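Local atomic coordinates of AP endonuclease, family 2 (Brucella melitensis biovar Abortus, PDB entry 3NGF), a protein that probably catalyses the isomerisation of hydroxypyruvate to tartronate semialdehyde, as a manganese-binding TIM-barrel enzyme of the hyi family related in sequence to AP endonucleases. Residues Glu27-Ala32 against His60-Val65; Gly77-Ala82 against Arg155-Tyr160; His219-Gly224 against Leu258-Pro263. All blocks are in the same frame, centred on the assembly; numbering follows the deposited sequence.

From the N terminus, the three contacts follow one another in series, each loop closing before the next opens, so none nests in or crosses another. Interaction 1 packs helix 25-34 against the turn leading from helix 50-59 into strand 63-68, closing a loop that contains strand 39-41. Interaction 2 closes a longer loop, joining the segments that follow strands 63-68 and 146-149. Interaction 3 closes a loop holding helix 228-237 and strand 243-246, joining the segments after strands 207-212 and 243-246, the last two of the barrel. The centres of interactions 1 and 2 lie about 28 Å apart, on opposite sides of the chain's centre; interactions 1 and 3 come within about 6 Å at their nearest atoms.

Interaction 1. Residues Glu27-Ala32 against His60-Val65; sequences ERFRLA and HNLTQV
On the outer layer of the TIM barrel, where helix 25-34 meets the turn between helix 50-59 and strand 63-68, F29 and R30 pack against H60 and L62. No hydrogen bond crosses the contact; it rests on carbon and ring surfaces. R30 lays its CB over one face of the imidazole, in a CH-pi contact with CB 3.9 Å from the H60 ring centroid and 23° off the normal. The carbon is offset toward the rim, R30 CB lying 3.6 Å from H60 CE1. The arginine runs on past the ring because chi1 (-180°) swings CG away from the backbone N, and R30 CG stays 3.9 Å from H60 CE1 before the chain bends at chi3. Its guanidinium is turned 64° from the imidazole plane, and NH1 makes a salt bridge with E34 on the same helix. Arginine suits this exposed edge because its methylenes cover a ring while its charge stays outside. H60 meets F29 as well, its CD2 4.0 Å from F29 CB, while its NE2 bonds a glycerol molecule, probably from the crystallisation liquor. Deeper in, L62 CD1 sits near the plane of the phenyl ring, at its edge, 4.0 Å from F29 CD1, and also lies 3.5 Å from F29 O. Leucine and phenylalanine are natural choices for this buried, apolar level. The turn is set by a Schellman motif that ends helix 50-59: N61, with positive phi, is its C-prime residue, and L62 N bonds back to L57 O. F29 also packs on E56 and L57 of that helix and meets F25 edge-to-face. L62 reaches V40 of strand 39-41, and the chain then enters the barrel sheet, where T63 is backbone-bonded to G38 and V40 and V65 to V40.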
ATOM      1  N   GLU A  27      20.260   3.456   2.645  0.50 12.59           N
ATOM      2  CA  GLU A  27      20.731   3.045   3.966  0.50 13.11           C
ATOM      3  C   GLU A  27      19.597   2.474   4.850  0.50 12.77           C
ATOM      4  O   GLU A  27      19.866   1.833   5.878  0.50 13.13           O
ATOM      5  CB  GLU A  27      21.426   4.234   4.663  0.50 14.28           C
ATOM      6  CG  GLU A  27      22.839   4.541   4.112  0.50 15.44           C
ATOM      7  CD  GLU A  27      23.458   5.847   4.603  0.50 17.39           C
ATOM      8  OE1 GLU A  27      24.148   6.521   3.789  0.50 13.74           O
ATOM      9  OE2 GLU A  27      23.256   6.195   5.793  0.50 17.96           O
ATOM     10  N   ARG A  28      18.342   2.687   4.446  1.00 12.43           N
ATOM     11  CA  ARG A  28      17.173   2.294   5.261  1.00 11.78           C
ATOM     12  C   ARG A  28      16.951   0.784   5.296  1.00 11.54           C
ATOM     13  O   ARG A  28      16.398   0.257   6.258  1.00 12.98           O
ATOM     14  CB  ARG A  28      15.897   3.023   4.784  1.00 11.33           C
ATOM     15  CG  ARG A  28      16.086   4.548   4.867  1.00 11.51           C
ATOM     16  CD  ARG A  28      14.858   5.362   4.474  1.00 11.41           C
ATOM     17  NE  ARG A  28      15.239   6.757   4.326  1.00 10.54           N
ATOM     18  CZ  ARG A  28      14.638   7.641   3.554  1.00 11.01           C
ATOM     19  NH1 ARG A  28      13.525   7.312   2.879  1.00 11.98           N
ATOM     20  NH2 ARG A  28      15.113   8.878   3.503  1.00 11.56           N
ATOM     21  N   PHE A  29      17.394   0.086   4.239  1.00 10.39           N
ATOM     22  CA  PHE A  29      17.233  -1.362   4.160  1.00 10.15           C
ATOM     23  C   PHE A  29      17.972  -2.069   5.301  1.00 11.05           C
ATOM     24  O   PHE A  29      17.375  -2.874   6.035  1.00 10.74           O
ATOM     25  CB  PHE A  29      17.693  -1.891   2.800  1.00  9.63           C
ATOM     26  CG  PHE A  29      16.840  -1.411   1.640  1.00 10.09           C
ATOM     27  CD1 PHE A  29      15.800  -2.188   1.164  1.00  9.72           C
ATOM     28  CD2 PHE A  29      17.093  -0.188   1.038  1.00 11.04           C
ATOM     29  CE1 PHE A  29      15.019  -1.758   0.103  1.00  8.78           C
ATOM     30  CE2 PHE A  29      16.324   0.261  -0.020  1.00  9.50           C
ATOM     31  CZ  PHE A  29      15.267  -0.522  -0.477  1.00  9.88           C
ATOM     32  N   ARG A  30      19.244  -1.720   5.488  1.00 11.66           N
ATOM     33  CA  ARG A  30      20.041  -2.258   6.599  1.00 12.14           C
ATOM     34  C   ARG A  30      19.425  -1.915   7.965  1.00 12.23           C
ATOM     35  O   ARG A  30      19.351  -2.758   8.871  1.00 12.64           O
ATOM     36  CB  ARG A  30      21.452  -1.717   6.542  1.00 13.25           C
ATOM     37  CG  ARG A  30      22.356  -2.250   7.680  1.00 16.75           C
ATOM     38  CD  ARG A  30      23.791  -1.723   7.601  1.00 21.67           C
ATOM     39  NE  ARG A  30      23.875  -0.261   7.695  1.00 24.23           N
ATOM     40  CZ  ARG A  30      23.850   0.446   8.826  1.00 30.05           C
ATOM     41  NH1 ARG A  30      23.740  -0.148  10.017  1.00 32.48           N
ATOM     42  NH2 ARG A  30      23.940   1.767   8.771  1.00 32.17           N
ATOM     43  N   LEU A  31      19.013  -0.669   8.136  1.00 12.11           N
ATOM     44  CA  LEU A  31      18.423  -0.291   9.426  1.00 13.73           C
ATOM     45  C   LEU A  31      17.123  -1.064   9.759  1.00 13.32           C
ATOM     46  O   LEU A  31      16.905  -1.459  10.912  1.00 14.70           O
ATOM     47  CB  LEU A  31      18.225   1.211   9.508  1.00 14.41           C
ATOM     48  CG  LEU A  31      19.468   2.103   9.458  1.00 17.03           C
ATOM     49  CD1 LEU A  31      19.019   3.545   9.784  1.00 17.30           C
ATOM     50  CD2 LEU A  31      20.583   1.653  10.398  1.00 16.65           C
ATOM     51  N   ALA A  32      16.284  -1.310   8.754  1.00 12.44           N
ATOM     52  CA  ALA A  32      15.065  -2.076   8.927  1.00 12.24           C
ATOM     53  C   ALA A  32      15.388  -3.508   9.292  1.00 12.78           C
ATOM     54  O   ALA A  32      14.800  -4.052  10.212  1.00 12.94           O
ATOM     55  CB  ALA A  32      14.189  -2.035   7.621  1.00 10.81           C
ATOM     56  N   HIS A  60      20.462  -7.773   2.755  1.00 13.40           N
ATOM     57  CA  HIS A  60      19.877  -7.557   4.058  1.00 13.77           C
ATOM     58  C   HIS A  60      18.733  -8.527   4.408  1.00 14.17           C
ATOM     59  O   HIS A  60      18.020  -8.309   5.401  1.00 15.05           O
ATOM     60  CB  HIS A  60      19.484  -6.078   4.183  1.00 12.99           C
ATOM     61  CG  HIS A  60      20.646  -5.161   3.970  1.00 13.51           C
ATOM     62  ND1 HIS A  60      21.737  -5.172   4.805  1.00 14.40           N
ATOM     63  CD2 HIS A  60      20.926  -4.258   2.999  1.00 12.53           C
ATOM     64  CE1 HIS A  60      22.639  -4.311   4.370  1.00 17.18           C
ATOM     65  NE2 HIS A  60      22.171  -3.737   3.280  1.00 12.75           N
ATOM     66  N   ASN A  61      18.575  -9.579   3.607  0.50 14.94           N
ATOM     67  CA  ASN A  61      17.576 -10.619   3.857  0.50 15.87           C
ATOM     68  C   ASN A  61      16.180 -10.061   4.078  0.50 14.99           C
ATOM     69  O   ASN A  61      15.575 -10.257   5.139  0.50 15.51           O
ATOM     70  CB  ASN A  61      17.996 -11.447   5.057  0.50 17.25           C
ATOM     71  CG  ASN A  61      19.389 -11.972   4.914  0.50 19.42           C
ATOM     72  OD1 ASN A  61      20.321 -11.510   5.595  0.50 25.89           O
ATOM     73  ND2 ASN A  61      19.565 -12.917   4.003  0.50 20.75           N
ATOM     74  N   LEU A  62      15.691  -9.341   3.072  1.00 13.79           N
ATOM     75  CA  LEU A  62      14.396  -8.676   3.153  1.00 12.58           C
ATOM     76  C   LEU A  62      13.514  -9.055   1.974  1.00 12.48           C
ATOM     77  O   LEU A  62      14.015  -9.259   0.876  1.00 11.84           O
ATOM     78  CB  LEU A  62      14.573  -7.164   3.115  1.00 12.50           C
ATOM     79  CG  LEU A  62      15.206  -6.474   4.325  1.00 11.02           C
ATOM     80  CD1 LEU A  62      15.547  -4.999   3.979  1.00 10.16           C
ATOM     81  CD2 LEU A  62      14.278  -6.549   5.549  1.00 12.60           C
ATOM     82  N   THR A  63      12.219  -9.152   2.227  1.00 11.34           N
ATOM     83  CA  THR A  63      11.199  -9.351   1.194  1.00 11.25           C
ATOM     84  C   THR A  63      10.601  -8.002   0.832  1.00 10.11           C
ATOM     85  O   THR A  63      10.251  -7.207   1.717  1.00  9.76           O
ATOM     86  CB  THR A  63      10.074 -10.229   1.739  1.00 12.55           C
ATOM     87  OG1 THR A  63      10.591 -11.534   2.018  1.00 15.19           O
ATOM     88  CG2 THR A  63       8.876 -10.282   0.765  1.00 11.71           C
ATOM     89  N   GLN A  64      10.425  -7.760  -0.465  1.00 10.62           N
ATOM     90  CA  GLN A  64       9.718  -6.579  -0.941  1.00  9.93           C
ATOM     91  C   GLN A  64       8.228  -6.903  -0.965  1.00 10.20           C
ATOM     92  O   GLN A  64       7.787  -7.757  -1.743  1.00 10.79           O
ATOM     93  CB  GLN A  64      10.175  -6.179  -2.349  1.00 10.69           C
ATOM     94  CG  GLN A  64       9.548  -4.843  -2.813  1.00 10.03           C
ATOM     95  CD  GLN A  64      10.079  -3.635  -2.052  1.00 14.13           C
ATOM     96  OE1 GLN A  64      11.278  -3.542  -1.816  1.00 13.15           O
ATOM     97  NE2 GLN A  64       9.193  -2.667  -1.715  1.00 10.44           N
ATOM     98  N   VAL A  65       7.466  -6.266  -0.079  1.00  9.85           N
ATOM     99  CA  VAL A  65       6.053  -6.632   0.115  1.00 10.05           C
ATOM    100  C   VAL A  65       5.119  -5.853  -0.800  1.00  9.98           C
ATOM    101  O   VAL A  65       4.085  -6.388  -1.244  1.00 11.79           O
ATOM    102  CB  VAL A  65       5.679  -6.429   1.584  1.00 10.75           C
ATOM    103  CG1 VAL A  65       4.206  -6.585   1.813  1.00 15.08           C
ATOM    104  CG2 VAL A  65       6.542  -7.409   2.469  1.00  9.42           C
TER

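Interaction 2. Residues Gly77-Ala82 against Arg155-Tyr160; sequences GERGMA and RNMPGY
R79 and M157 meet through the arginine chain and the thioether: M157 SD lies 3.8 Å from R79 CG and the same distance from R79 NE, placing the sulfur at the edge of the guanidinium, near its plane. The two side chains cross at about a right angle, and M157 CE continues along to 4.0 Å from R79 CD. Bends at chi2 and chi3 (65° and 77°) curl the methionine so that both sulfur and methyl reach the arginine; a flexible, polarisable thioether fits well beside a partly aliphatic, partly charged neighbour. Y160 adds the third touch: R79 O lies at the edge of the Y160 ring and in its plane, 3.4 Å from Y160 CE1. These segments belong to the loops that follow strands 63-68 and 146-149, at the C-terminal end of the TIM barrel strands, where the fold carries its active site; the M157 side chain is about 9 Å from the bound manganese, between nearest atoms. M157 also opens a type II beta turn that ends at Y160, closed by Y160 N to M157 O at 3.2 Å, with G159 taking the positive phi of its third position that glycine adopts readily. Behind this, R79 NH1 donates to E78 O at 2.9 Å, with an N-H...O angle of 159°, from above the carbonyl plane but within the guanidinium's own plane. W74 holds the same group twice, accepting a bond from NH1 at its carbonyl and offering its ring in a cation-pi contact. Farther out, the tyrosine hydroxyl is bonded to S114 N, and E78 forms a salt bridge with R87.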
ATOM      1  N   GLY A  77       1.473  17.765  -8.258  1.00 28.90           N
ATOM      2  CA  GLY A  77       0.241  17.429  -7.532  1.00 27.31           C
ATOM      3  C   GLY A  77      -0.500  16.179  -8.006  1.00 25.01           C
ATOM      4  O   GLY A  77      -1.568  15.862  -7.477  1.00 24.92           O
ATOM      5  N   GLU A  78       0.032  15.472  -9.004  1.00 23.23           N
ATOM      6  CA  GLU A  78      -0.632  14.242  -9.488  1.00 21.23           C
ATOM      7  C   GLU A  78      -0.484  13.095  -8.477  1.00 19.64           C
ATOM      8  O   GLU A  78       0.564  12.921  -7.866  1.00 18.54           O
ATOM      9  CB  GLU A  78      -0.121  13.829 -10.886  1.00 20.99           C
ATOM     10  CG  GLU A  78      -0.276  14.950 -11.884  1.00 22.65           C
ATOM     11  CD  GLU A  78      -0.190  14.521 -13.338  1.00 22.33           C
ATOM     12  OE1 GLU A  78       0.501  13.531 -13.663  1.00 21.95           O
ATOM     13  OE2 GLU A  78      -0.796  15.221 -14.166  1.00 26.05           O
ATOM     14  N   ARG A  79      -1.569  12.342  -8.299  1.00 17.43           N
ATOM     15  CA  ARG A  79      -1.639  11.245  -7.331  1.00 17.13           C
ATOM     16  C   ARG A  79      -2.196   9.998  -8.014  1.00 14.75           C
ATOM     17  O   ARG A  79      -3.113   9.343  -7.517  1.00 15.35           O
ATOM     18  CB  ARG A  79      -2.512  11.659  -6.145  1.00 17.53           C
ATOM     19  CG  ARG A  79      -2.019  12.924  -5.460  1.00 21.33           C
ATOM     20  CD  ARG A  79      -0.736  12.622  -4.699  1.00 22.00           C
ATOM     21  NE  ARG A  79      -0.228  13.764  -3.937  1.00 25.01           N
ATOM     22  CZ  ARG A  79       0.676  14.648  -4.371  1.00 29.38           C
ATOM     23  NH1 ARG A  79       1.200  14.570  -5.601  1.00 29.75           N
ATOM     24  NH2 ARG A  79       1.056  15.644  -3.571  1.00 32.02           N
ATOM     25  N   GLY A  80      -1.622   9.654  -9.164  1.00 13.86           N
ATOM     26  CA  GLY A  80      -2.076   8.488  -9.936  1.00 11.89           C
ATOM     27  C   GLY A  80      -2.944   8.899 -11.112  1.00 12.42           C
ATOM     28  O   GLY A  80      -3.371  10.037 -11.201  1.00 13.22           O
ATOM     29  N   MET A  81      -3.202   7.964 -12.019  0.50 12.09           N
ATOM     30  CA  MET A  81      -4.059   8.259 -13.170  0.50 13.03           C
ATOM     31  C   MET A  81      -5.013   7.132 -13.550  0.50 12.92           C
ATOM     32  O   MET A  81      -5.714   7.240 -14.569  0.50 13.40           O
ATOM     33  CB  MET A  81      -3.185   8.575 -14.367  0.50 13.57           C
ATOM     34  CG  MET A  81      -2.452   7.360 -14.870  0.50 13.14           C
ATOM     35  SD  MET A  81      -0.983   7.870 -15.744  0.50 13.68           S
ATOM     36  CE  MET A  81       0.039   8.485 -14.402  0.50 11.85           C
ATOM     37  N   ALA A  82      -5.080   6.071 -12.744  1.00 12.28           N
ATOM     38  CA  ALA A  82      -5.925   4.892 -13.094  1.00 12.66           C
ATOM     39  C   ALA A  82      -7.382   5.259 -13.381  1.00 13.04           C
ATOM     40  O   ALA A  82      -8.012   4.624 -14.221  1.00 13.21           O
ATOM     41  CB  ALA A  82      -5.878   3.801 -12.035  1.00 11.92           C
ATOM     42  N   ARG A 155      -9.174  14.143   4.315  1.00 16.63           N
ATOM     43  CA  ARG A 155      -8.407  15.128   5.027  1.00 17.37           C
ATOM     44  C   ARG A 155      -6.997  15.175   4.494  1.00 17.81           C
ATOM     45  O   ARG A 155      -6.462  16.251   4.194  1.00 18.90           O
ATOM     46  CB  ARG A 155      -8.401  14.818   6.524  1.00 17.44           C
ATOM     47  CG  ARG A 155      -7.557  15.775   7.322  1.00 19.45           C
ATOM     48  CD  ARG A 155      -7.949  15.809   8.796  1.00 19.10           C
ATOM     49  NE  ARG A 155      -7.791  14.534   9.482  1.00 17.54           N
ATOM     50  CZ  ARG A 155      -8.763  13.832  10.090  1.00 16.60           C
ATOM     51  NH1 ARG A 155      -8.462  12.695  10.708  1.00 15.67           N
ATOM     52  NH2 ARG A 155     -10.028  14.251  10.113  1.00 18.31           N
ATOM     53  N   ASN A 156      -6.379  14.007   4.360  1.00 16.38           N
ATOM     54  CA  ASN A 156      -5.019  13.934   3.818  1.00 17.07           C
ATOM     55  C   ASN A 156      -4.936  14.000   2.296  1.00 17.68           C
ATOM     56  O   ASN A 156      -3.939  14.484   1.788  1.00 18.99           O
ATOM     57  CB  ASN A 156      -4.301  12.671   4.305  1.00 16.50           C
ATOM     58  CG  ASN A 156      -3.969  12.727   5.787  1.00 18.26           C
ATOM     59  OD1 ASN A 156      -4.277  11.810   6.527  1.00 17.06           O
ATOM     60  ND2 ASN A 156      -3.372  13.842   6.233  1.00 23.28           N
ATOM     61  N   MET A 157      -5.960  13.523   1.577  1.00 17.97           N
ATOM     62  CA  MET A 157      -5.959  13.532   0.108  1.00 18.44           C
ATOM     63  C   MET A 157      -7.299  14.038  -0.448  1.00 19.14           C
ATOM     64  O   MET A 157      -8.058  13.279  -1.057  1.00 17.30           O
ATOM     65  CB  MET A 157      -5.641  12.131  -0.434  1.00 18.23           C
ATOM     66  CG  MET A 157      -5.000  12.132  -1.844  1.00 21.18           C
ATOM     67  SD  MET A 157      -3.350  12.888  -1.922  1.00 25.94           S
ATOM     68  CE  MET A 157      -2.334  11.569  -1.233  1.00 26.16           C
ATOM     69  N   PRO A 158      -7.604  15.332  -0.231  1.00 19.56           N
ATOM     70  CA  PRO A 158      -8.894  15.833  -0.718  1.00 20.69           C
ATOM     71  C   PRO A 158      -9.023  15.666  -2.228  1.00 20.01           C
ATOM     72  O   PRO A 158      -8.075  15.929  -2.956  1.00 20.32           O
ATOM     73  CB  PRO A 158      -8.894  17.324  -0.330  1.00 21.63           C
ATOM     74  CG  PRO A 158      -7.528  17.637   0.157  1.00 21.51           C
ATOM     75  CD  PRO A 158      -6.782  16.371   0.406  1.00 21.04           C
ATOM     76  N   GLY A 159     -10.190  15.220  -2.679  1.00 19.39           N
ATOM     77  CA  GLY A 159     -10.470  15.070  -4.105  1.00 19.54           C
ATOM     78  C   GLY A 159     -10.003  13.758  -4.703  1.00 17.35           C
ATOM     79  O   GLY A 159     -10.214  13.514  -5.889  1.00 18.52           O
ATOM     80  N   TYR A 160      -9.398  12.898  -3.885  1.00 15.62           N
ATOM     81  CA  TYR A 160      -8.994  11.571  -4.352  1.00 13.95           C
ATOM     82  C   TYR A 160     -10.199  10.725  -4.786  1.00 14.15           C
ATOM     83  O   TYR A 160     -11.289  10.795  -4.192  1.00 14.19           O
ATOM     84  CB  TYR A 160      -8.175  10.820  -3.283  1.00 13.49           C
ATOM     85  CG  TYR A 160      -7.377   9.695  -3.845  1.00 10.75           C
ATOM     86  CD1 TYR A 160      -6.301   9.934  -4.690  1.00 11.99           C
ATOM     87  CD2 TYR A 160      -7.683   8.362  -3.529  1.00 11.71           C
ATOM     88  CE1 TYR A 160      -5.557   8.868  -5.228  1.00 11.47           C
ATOM     89  CE2 TYR A 160      -6.951   7.302  -4.075  1.00 11.89           C
ATOM     90  CZ  TYR A 160      -5.890   7.561  -4.911  1.00 11.93           C
ATOM     91  OH  TYR A 160      -5.165   6.506  -5.459  1.00  9.96           O
TER

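Interaction 3. Residues His219-Gly224 against Leu258-Pro263; sequences HEPDEG and LAWFAP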
ATOM      1  N   HIS A 219       1.379   8.218  13.764  1.00 13.23           N
ATOM      2  CA  HIS A 219       2.656   7.811  14.352  1.00 13.41           C
ATOM      3  C   HIS A 219       2.628   6.307  14.701  1.00 13.17           C
ATOM      4  O   HIS A 219       1.780   5.557  14.202  1.00 13.08           O
ATOM      5  CB  HIS A 219       3.001   8.657  15.602  1.00 14.30           C
ATOM      6  CG  HIS A 219       3.027  10.141  15.387  1.00 15.55           C
ATOM      7  ND1 HIS A 219       3.738  10.744  14.371  1.00 15.44           N
ATOM      8  CD2 HIS A 219       2.481  11.151  16.109  1.00 17.05           C
ATOM      9  CE1 HIS A 219       3.589  12.058  14.450  1.00 19.53           C
ATOM     10  NE2 HIS A 219       2.838  12.332  15.502  1.00 18.72           N
ATOM     11  N   GLU A 220       3.563   5.859  15.539  1.00 13.97           N
ATOM     12  CA  GLU A 220       3.617   4.466  15.978  1.00 14.27           C
ATOM     13  C   GLU A 220       2.254   3.927  16.409  1.00 14.23           C
ATOM     14  O   GLU A 220       1.490   4.650  17.076  1.00 14.64           O
ATOM     15  CB  GLU A 220       4.596   4.325  17.142  1.00 15.59           C
ATOM     16  CG  GLU A 220       6.065   4.377  16.725  1.00 16.81           C
ATOM     17  CD  GLU A 220       6.658   5.787  16.540  1.00 17.34           C
ATOM     18  OE1 GLU A 220       5.949   6.807  16.661  1.00 15.66           O
ATOM     19  OE2 GLU A 220       7.882   5.862  16.300  1.00 15.49           O
ATOM     20  N   PRO A 221       1.949   2.646  16.098  1.00 14.62           N
ATOM     21  CA  PRO A 221       0.628   2.063  16.432  1.00 15.16           C
ATOM     22  C   PRO A 221       0.499   1.647  17.914  1.00 17.77           C
ATOM     23  O   PRO A 221       0.060   0.532  18.217  1.00 20.89           O
ATOM     24  CB  PRO A 221       0.561   0.815  15.557  1.00 16.01           C
ATOM     25  CG  PRO A 221       2.016   0.381  15.442  1.00 14.13           C
ATOM     26  CD  PRO A 221       2.794   1.685  15.354  1.00 14.28           C
ATOM     27  N   ASP A 222       0.948   2.500  18.813  1.00 16.83           N
ATOM     28  CA  ASP A 222       0.857   2.239  20.240  1.00 17.60           C
ATOM     29  C   ASP A 222       0.263   3.442  20.956  1.00 17.67           C
ATOM     30  O   ASP A 222       0.424   3.580  22.163  1.00 17.96           O
ATOM     31  CB  ASP A 222       2.235   1.919  20.801  1.00 18.81           C
ATOM     32  CG  ASP A 222       3.208   3.063  20.652  1.00 21.20           C
ATOM     33  OD1 ASP A 222       2.873   4.090  20.021  1.00 19.84           O
ATOM     34  OD2 ASP A 222       4.304   2.929  21.202  1.00 24.69           O
ATOM     35  N   GLU A 223      -0.378   4.332  20.203  1.00 16.34           N
ATOM     36  CA  GLU A 223      -0.979   5.537  20.778  1.00 17.39           C
ATOM     37  C   GLU A 223      -2.247   5.843  20.001  1.00 15.82           C
ATOM     38  O   GLU A 223      -2.491   5.282  18.946  1.00 14.32           O
ATOM     39  CB  GLU A 223      -0.032   6.739  20.688  1.00 18.64           C
ATOM     40  CG  GLU A 223       0.260   7.124  19.218  1.00 19.65           C
ATOM     41  CD  GLU A 223       0.931   8.461  19.004  1.00 22.97           C
ATOM     42  OE1 GLU A 223       1.813   8.867  19.790  1.00 24.63           O
ATOM     43  OE2 GLU A 223       0.590   9.098  17.995  1.00 26.47           O
ATOM     44  N   GLY A 224      -3.075   6.723  20.533  1.00 15.45           N
ATOM     45  CA  GLY A 224      -4.218   7.185  19.750  1.00 15.28           C
ATOM     46  C   GLY A 224      -5.462   6.377  20.008  1.00 14.76           C
ATOM     47  O   GLY A 224      -5.520   5.566  20.958  1.00 14.49           O
ATOM     48  N   LEU A 258      10.211   1.810  18.560  1.00 18.07           N
ATOM     49  CA  LEU A 258       9.916   0.424  18.199  1.00 16.78           C
ATOM     50  C   LEU A 258       9.594  -0.556  19.348  1.00 17.99           C
ATOM     51  O   LEU A 258       9.543  -1.757  19.121  1.00 17.25           O
ATOM     52  CB  LEU A 258      11.050  -0.115  17.326  1.00 16.66           C
ATOM     53  CG  LEU A 258      11.124   0.478  15.923  1.00 15.69           C
ATOM     54  CD1 LEU A 258      12.325  -0.087  15.169  1.00 18.22           C
ATOM     55  CD2 LEU A 258       9.822   0.237  15.126  1.00 14.43           C
ATOM     56  N   ALA A 259       9.318  -0.066  20.567  1.00 19.50           N
ATOM     57  CA  ALA A 259       8.901  -0.970  21.648  1.00 21.19           C
ATOM     58  C   ALA A 259       7.657  -1.791  21.271  1.00 20.42           C
ATOM     59  O   ALA A 259       7.546  -2.956  21.637  1.00 20.49           O
ATOM     60  CB  ALA A 259       8.655  -0.194  22.997  1.00 23.60           C
ATOM     61  N   TRP A 260       6.734  -1.193  20.514  1.00 19.50           N
ATOM     62  CA  TRP A 260       5.488  -1.861  20.143  1.00 19.63           C
ATOM     63  C   TRP A 260       5.775  -3.102  19.320  1.00 19.26           C
ATOM     64  O   TRP A 260       5.013  -4.072  19.356  1.00 19.01           O
ATOM     65  CB  TRP A 260       4.565  -0.914  19.339  1.00 19.41           C
ATOM     66  CG  TRP A 260       5.029  -0.633  17.955  1.00 17.44           C
ATOM     67  CD1 TRP A 260       5.771   0.421  17.538  1.00 15.79           C
ATOM     68  CD2 TRP A 260       4.786  -1.441  16.785  1.00 16.40           C
ATOM     69  NE1 TRP A 260       6.022   0.326  16.186  1.00 15.30           N
ATOM     70  CE2 TRP A 260       5.435  -0.814  15.705  1.00 16.26           C
ATOM     71  CE3 TRP A 260       4.106  -2.642  16.564  1.00 18.42           C
ATOM     72  CZ2 TRP A 260       5.428  -1.350  14.410  1.00 16.43           C
ATOM     73  CZ3 TRP A 260       4.075  -3.165  15.287  1.00 18.34           C
ATOM     74  CH2 TRP A 260       4.727  -2.513  14.218  1.00 16.59           C
ATOM     75  N   PHE A 261       6.873  -3.042  18.558  1.00 18.87           N
ATOM     76  CA  PHE A 261       7.271  -4.104  17.624  1.00 18.54           C
ATOM     77  C   PHE A 261       8.070  -5.223  18.310  1.00 20.51           C
ATOM     78  O   PHE A 261       8.249  -6.292  17.729  1.00 20.27           O
ATOM     79  CB  PHE A 261       8.082  -3.460  16.501  1.00 17.37           C
ATOM     80  CG  PHE A 261       8.576  -4.415  15.442  1.00 17.30           C
ATOM     81  CD1 PHE A 261       7.693  -5.220  14.739  1.00 15.44           C
ATOM     82  CD2 PHE A 261       9.929  -4.461  15.115  1.00 16.81           C
ATOM     83  CE1 PHE A 261       8.149  -6.082  13.735  1.00 17.80           C
ATOM     84  CE2 PHE A 261      10.404  -5.329  14.102  1.00 16.49           C
ATOM     85  CZ  PHE A 261       9.518  -6.145  13.423  1.00 17.26           C
ATOM     86  N   ALA A 262       8.561  -4.975  19.529  1.00 22.60           N
ATOM     87  CA  ALA A 262       9.419  -5.947  20.249  1.00 26.31           C
ATOM     88  C   ALA A 262       8.902  -7.399  20.253  1.00 28.55           C
ATOM     89  O   ALA A 262       9.670  -8.309  19.983  1.00 30.59           O
ATOM     90  CB  ALA A 262       9.709  -5.470  21.682  1.00 27.54           C
ATOM     91  N   PRO A 263       7.607  -7.618  20.538  1.00 29.75           N
ATOM     92  CA  PRO A 263       7.047  -8.977  20.517  1.00 32.47           C
ATOM     93  C   PRO A 263       7.071  -9.690  19.160  1.00 33.21           C
ATOM     94  O   PRO A 263       6.917 -10.909  19.110  1.00 34.84           O
ATOM     95  CB  PRO A 263       5.583  -8.753  20.921  1.00 32.50           C
ATOM     96  CG  PRO A 263       5.593  -7.474  21.695  1.00 31.96           C
ATOM     97  CD  PRO A 263       6.635  -6.632  21.040  1.00 29.66           C
TER
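W260, in the loop after the last strand of the TIM barrel, packs against E220, P221 and D222 of the loop after strand 207-212. Starting at the root of the tryptophan, CB meets the methylene of the aspartate, W260 CB to D222 CB being 3.9 Å. The first torsion (chi1 72°) sets CG between the backbone N and the carbonyl carbon, and this presents an indole face to the proline. On the pyrrole side, W260 CD1 comes 4.0 Å from E220 CG, an oblique approach; the glutamate's carboxylate plane is turned 70° from the indole. Next along that side, W260 NE1 lies 3.6 Å from P221 CD, and the indole N-H is used elsewhere, on Y248 OH. Tryptophan suits the place by joining a broad flat face to that one N-H. At the ring junction, W260 CD2 and P221 CG are 3.6 Å apart. P221 CG stands over the six-membered ring, 14° off its normal, in a CH-pi contact; CZ2, CZ3 and CH2 spread around that same carbon. Proline suits the spot, since its rigid ring offers CG and CD as a compact pair of carbons to a flat aromatic surface. It also centres an inverse gamma turn, with a weak bond from D222 N to E220 O. The acids direct their polar ends to R251 of the segment after strand 243-246: E220 OE1 accepts from R251 N, and D222 OD1 and E223 OE1 both form salt bridges with R251 NH1. E220 and D222 suit because their carboxylates reach R251 while their aliphatic carbons pack against the tryptophan. Beyond the indole, F12 of strand 11-15 meets W260 edge-to-face. On the face opposite the proline, F261 CB sits 3.7 Å above the indole plane, over its centre.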